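Long-range contact in probable manganase-dependent inorganic pyrophosphatase (Clostridium perfringens, PDB 3L31), which probably hydrolyses inorganic pyrophosphate to phosphate, its regulatory region of paired CBS domains and a DRTGG domain binding the inhibitor AMP: residues 34-39 / 213-218. Residues are numbered along the deposited sequence; the frame is centred on the assembly and turned at random.
Sequences NLKSIP and RYSNYP. With AMP (adenosine monophosphate), chain C.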
loop_
_atom_site.group_PDB
_atom_site.type_symbol
_atom_site.label_atom_id
_atom_site.label_comp_id
_atom_site.label_asym_id
_atom_site.label_seq_id
_atom_site.Cartn_x
_atom_site.Cartn_y
_atom_site.Cartn_z
ATOM N N ASN A 34 8.778 -16.025 -0.153
ATOM C CA ASN A 34 9.515 -15.157 0.734
ATOM C C ASN A 34 10.695 -14.511 -0.031
ATOM O O ASN A 34 11.878 -14.720 0.295
ATOM C CB ASN A 34 9.974 -15.968 1.943
ATOM C CG ASN A 34 8.796 -16.494 2.744
ATOM O OD1 ASN A 34 8.732 -17.677 3.083
ATOM N ND2 ASN A 34 7.824 -15.616 3.005
ATOM N N LEU A 35 10.358 -13.774 -1.091
ATOM C CA LEU A 35 11.366 -13.000 -1.833
ATOM C C LEU A 35 11.262 -11.536 -1.496
ATOM O O LEU A 35 10.172 -10.986 -1.418
ATOM C CB LEU A 35 11.203 -13.192 -3.340
ATOM C CG LEU A 35 11.569 -14.588 -3.839
ATOM C CD1 LEU A 35 11.036 -14.780 -5.259
ATOM C CD2 LEU A 35 13.081 -14.812 -3.741
ATOM N N LYS A 36 12.398 -10.909 -1.273
ATOM C CA LYS A 36 12.421 -9.453 -1.049
ATOM C C LYS A 36 12.501 -8.679 -2.325
ATOM O O LYS A 36 12.226 -7.501 -2.337
ATOM C CB LYS A 36 13.593 -9.023 -0.188
ATOM C CG LYS A 36 13.622 -9.691 1.156
ATOM C CD LYS A 36 14.996 -9.583 1.843
ATOM C CE LYS A 36 15.033 -10.629 2.972
ATOM N NZ LYS A 36 15.955 -10.330 4.091
ATOM N N SER A 37 12.931 -9.326 -3.391
ATOM C CA SER A 37 12.994 -8.672 -4.713
ATOM C C SER A 37 12.998 -9.769 -5.762
ATOM O O SER A 37 13.288 -10.879 -5.431
ATOM C CB SER A 37 14.210 -7.771 -4.869
ATOM O OG SER A 37 15.430 -8.526 -4.877
ATOM N N ILE A 38 12.627 -9.441 -6.994
ATOM C CA ILE A 38 12.563 -10.426 -8.078
ATOM C C ILE A 38 12.909 -9.753 -9.400
ATOM O O ILE A 38 12.594 -8.593 -9.585
ATOM C CB ILE A 38 11.131 -11.084 -8.151
ATOM C CG1 ILE A 38 11.078 -12.159 -9.212
ATOM C CG2 ILE A 38 10.020 -10.019 -8.375
ATOM C CD1 ILE A 38 9.871 -13.161 -9.001
ATOM N N PRO A 39 13.583 -10.461 -10.298
ATOM C CA PRO A 39 13.847 -9.935 -11.615
ATOM C C PRO A 39 12.602 -9.828 -12.473
ATOM O O PRO A 39 11.673 -10.610 -12.312
ATOM C CB PRO A 39 14.805 -10.967 -12.238
ATOM C CG PRO A 39 15.432 -11.637 -11.060
ATOM C CD PRO A 39 14.284 -11.723 -10.070
ATOM N N ARG A 213 23.800 -2.080 -1.590
ATOM C CA ARG A 213 23.060 -2.679 -0.483
ATOM C C ARG A 213 21.822 -3.465 -0.909
ATOM O O ARG A 213 20.895 -3.671 -0.116
ATOM C CB ARG A 213 22.644 -1.569 0.485
ATOM C CG ARG A 213 23.810 -0.950 1.193
ATOM C CD ARG A 213 24.384 -1.933 2.171
ATOM N NE ARG A 213 23.436 -2.265 3.240
ATOM C CZ ARG A 213 23.501 -1.773 4.475
ATOM N NH1 ARG A 213 24.455 -0.918 4.800
ATOM N NH2 ARG A 213 22.613 -2.132 5.387
ATOM N N TYR A 214 21.796 -3.898 -2.157
ATOM C CA TYR A 214 20.604 -4.593 -2.702
ATOM C C TYR A 214 20.382 -5.995 -2.126
ATOM O O TYR A 214 21.303 -6.758 -1.932
ATOM C CB TYR A 214 20.687 -4.678 -4.240
ATOM C CG TYR A 214 20.907 -3.339 -4.900
ATOM C CD1 TYR A 214 20.108 -2.237 -4.571
ATOM C CD2 TYR A 214 21.910 -3.158 -5.825
ATOM C CE1 TYR A 214 20.299 -0.989 -5.181
ATOM C CE2 TYR A 214 22.107 -1.922 -6.438
ATOM C CZ TYR A 214 21.305 -0.841 -6.107
ATOM O OH TYR A 214 21.508 0.374 -6.714
ATOM N N SER A 215 19.126 -6.352 -1.922
ATOM C CA SER A 215 18.805 -7.674 -1.365
ATOM C C SER A 215 19.270 -8.764 -2.309
ATOM O O SER A 215 19.933 -9.697 -1.908
ATOM C CB SER A 215 17.307 -7.821 -1.064
ATOM O OG SER A 215 16.830 -6.925 -0.053
ATOM N N ASN A 216 18.972 -8.605 -3.584
ATOM C CA ASN A 216 19.293 -9.619 -4.577
ATOM C C ASN A 216 19.918 -9.058 -5.871
ATOM O O ASN A 216 19.654 -7.938 -6.270
ATOM C CB ASN A 216 18.009 -10.403 -4.946
ATOM C CG ASN A 216 17.408 -11.175 -3.754
ATOM O OD1 ASN A 216 18.065 -12.024 -3.193
ATOM N ND2 ASN A 216 16.167 -10.888 -3.399
ATOM N N TYR A 217 20.697 -9.909 -6.542
ATOM C CA TYR A 217 21.330 -9.611 -7.811
ATOM C C TYR A 217 20.969 -10.677 -8.811
ATOM O O TYR A 217 21.188 -11.875 -8.559
ATOM C CB TYR A 217 22.855 -9.549 -7.637
ATOM C CG TYR A 217 23.268 -8.527 -6.602
ATOM C CD1 TYR A 217 23.754 -7.260 -6.979
ATOM C CD2 TYR A 217 23.163 -8.801 -5.269
ATOM C CE1 TYR A 217 24.110 -6.300 -6.010
ATOM C CE2 TYR A 217 23.493 -7.846 -4.308
ATOM C CZ TYR A 217 24.000 -6.599 -4.693
ATOM O OH TYR A 217 24.346 -5.642 -3.723
ATOM N N PRO A 218 20.382 -10.264 -9.943
ATOM C CA PRO A 218 20.044 -11.216 -10.986
ATOM C C PRO A 218 21.264 -11.841 -11.571
ATOM O O PRO A 218 22.263 -11.162 -11.803
ATOM C CB PRO A 218 19.331 -10.355 -12.056
ATOM C CG PRO A 218 19.675 -8.968 -11.743
ATOM C CD PRO A 218 19.886 -8.919 -10.258
HETATM P P AMP C . 16.199 -3.548 -2.359
HETATM O O1P AMP C . 17.510 -3.656 -1.664
HETATM O O2P AMP C . 15.945 -4.801 -3.123
HETATM O O3P AMP C . 15.062 -3.113 -1.457
HETATM O "O5'" AMP C . 16.306 -2.430 -3.553
HETATM C "C5'" AMP C . 16.477 -1.009 -3.314
HETATM C "C4'" AMP C . 16.211 -0.215 -4.602
HETATM O "O4'" AMP C . 17.123 -0.655 -5.618
HETATM C "C3'" AMP C . 14.856 -0.530 -5.204
HETATM O "O3'" AMP C . 14.408 0.552 -6.023
HETATM C "C2'" AMP C . 15.096 -1.735 -6.107
HETATM O "O2'" AMP C . 14.182 -1.790 -7.204
HETATM C "C1'" AMP C . 16.495 -1.452 -6.636
HETATM N N9 AMP C . 17.313 -2.662 -6.857
HETATM C C8 AMP C . 17.105 -3.836 -6.235
HETATM N N7 AMP C . 18.007 -4.768 -6.605
HETATM C C5 AMP C . 18.810 -4.169 -7.502
HETATM C C6 AMP C . 19.983 -4.588 -8.293
HETATM N N6 AMP C . 20.426 -5.853 -8.154
HETATM N N1 AMP C . 20.575 -3.685 -9.131
HETATM C C2 AMP C . 20.080 -2.435 -9.225
HETATM N N3 AMP C . 19.012 -1.978 -8.530
HETATM C C4 AMP C . 18.371 -2.775 -7.653
HETATM O O HOH W 1 14.797 -12.182 -0.999
HETATM O O HOH W 2 17.196 -6.659 -4.739
#
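N216 reaches across to S37 and joins the two segments directly through its side-chain amide: ND2 donates to S37 OG over 2.9 Å, the hydroxyl lying close to the amide plane and the N-H...O angle being 156°. Asparagine suits the place because its short side chain spans the gap while its NH2 has a second hydrogen to give, and a water takes it, bridging ND2 to the backbone N of K36. With chi1 at 67°, S37 OG is tucked between its own backbone N and carbonyl carbon, where it meets N216 and also a second water, 2.6 Å away. That water accepts from N216 N and is hydrogen-bonded to O2P of AMP, so the small hydroxyl links the buried interface to the nucleotide.

N216 serves the base as well, since its carbonyl O accepts from the adenine amino group N6 at 2.9 Å. One residue thus ties the neighbouring segment by its side chain and recognises adenine by its backbone. Beside it, S215 donates its backbone N to O1P over 3.2 Å, while its OG lies 3.7 Å from CD of K36. The aliphatic part of K36 passes alongside this serine before its extended chain carries NZ to R213 O and S215 OG of the second subunit, and to the phosphate of another AMP. Over one face of adenine lies the Y214 ring, nearly parallel to the base, with C4 of AMP 3.5 Å above the ring centre.

Further along, CG of P39 meets CB of P218 at 4.2 Å; these rigid, apolar rings suit a buried spot, and both also touch M50. Two CBS motifs meeting where 36-39 and 215-218 run 17° apart, with AMP in the cleft beside them, are characteristic of a Bateman module, here an inhibitor site.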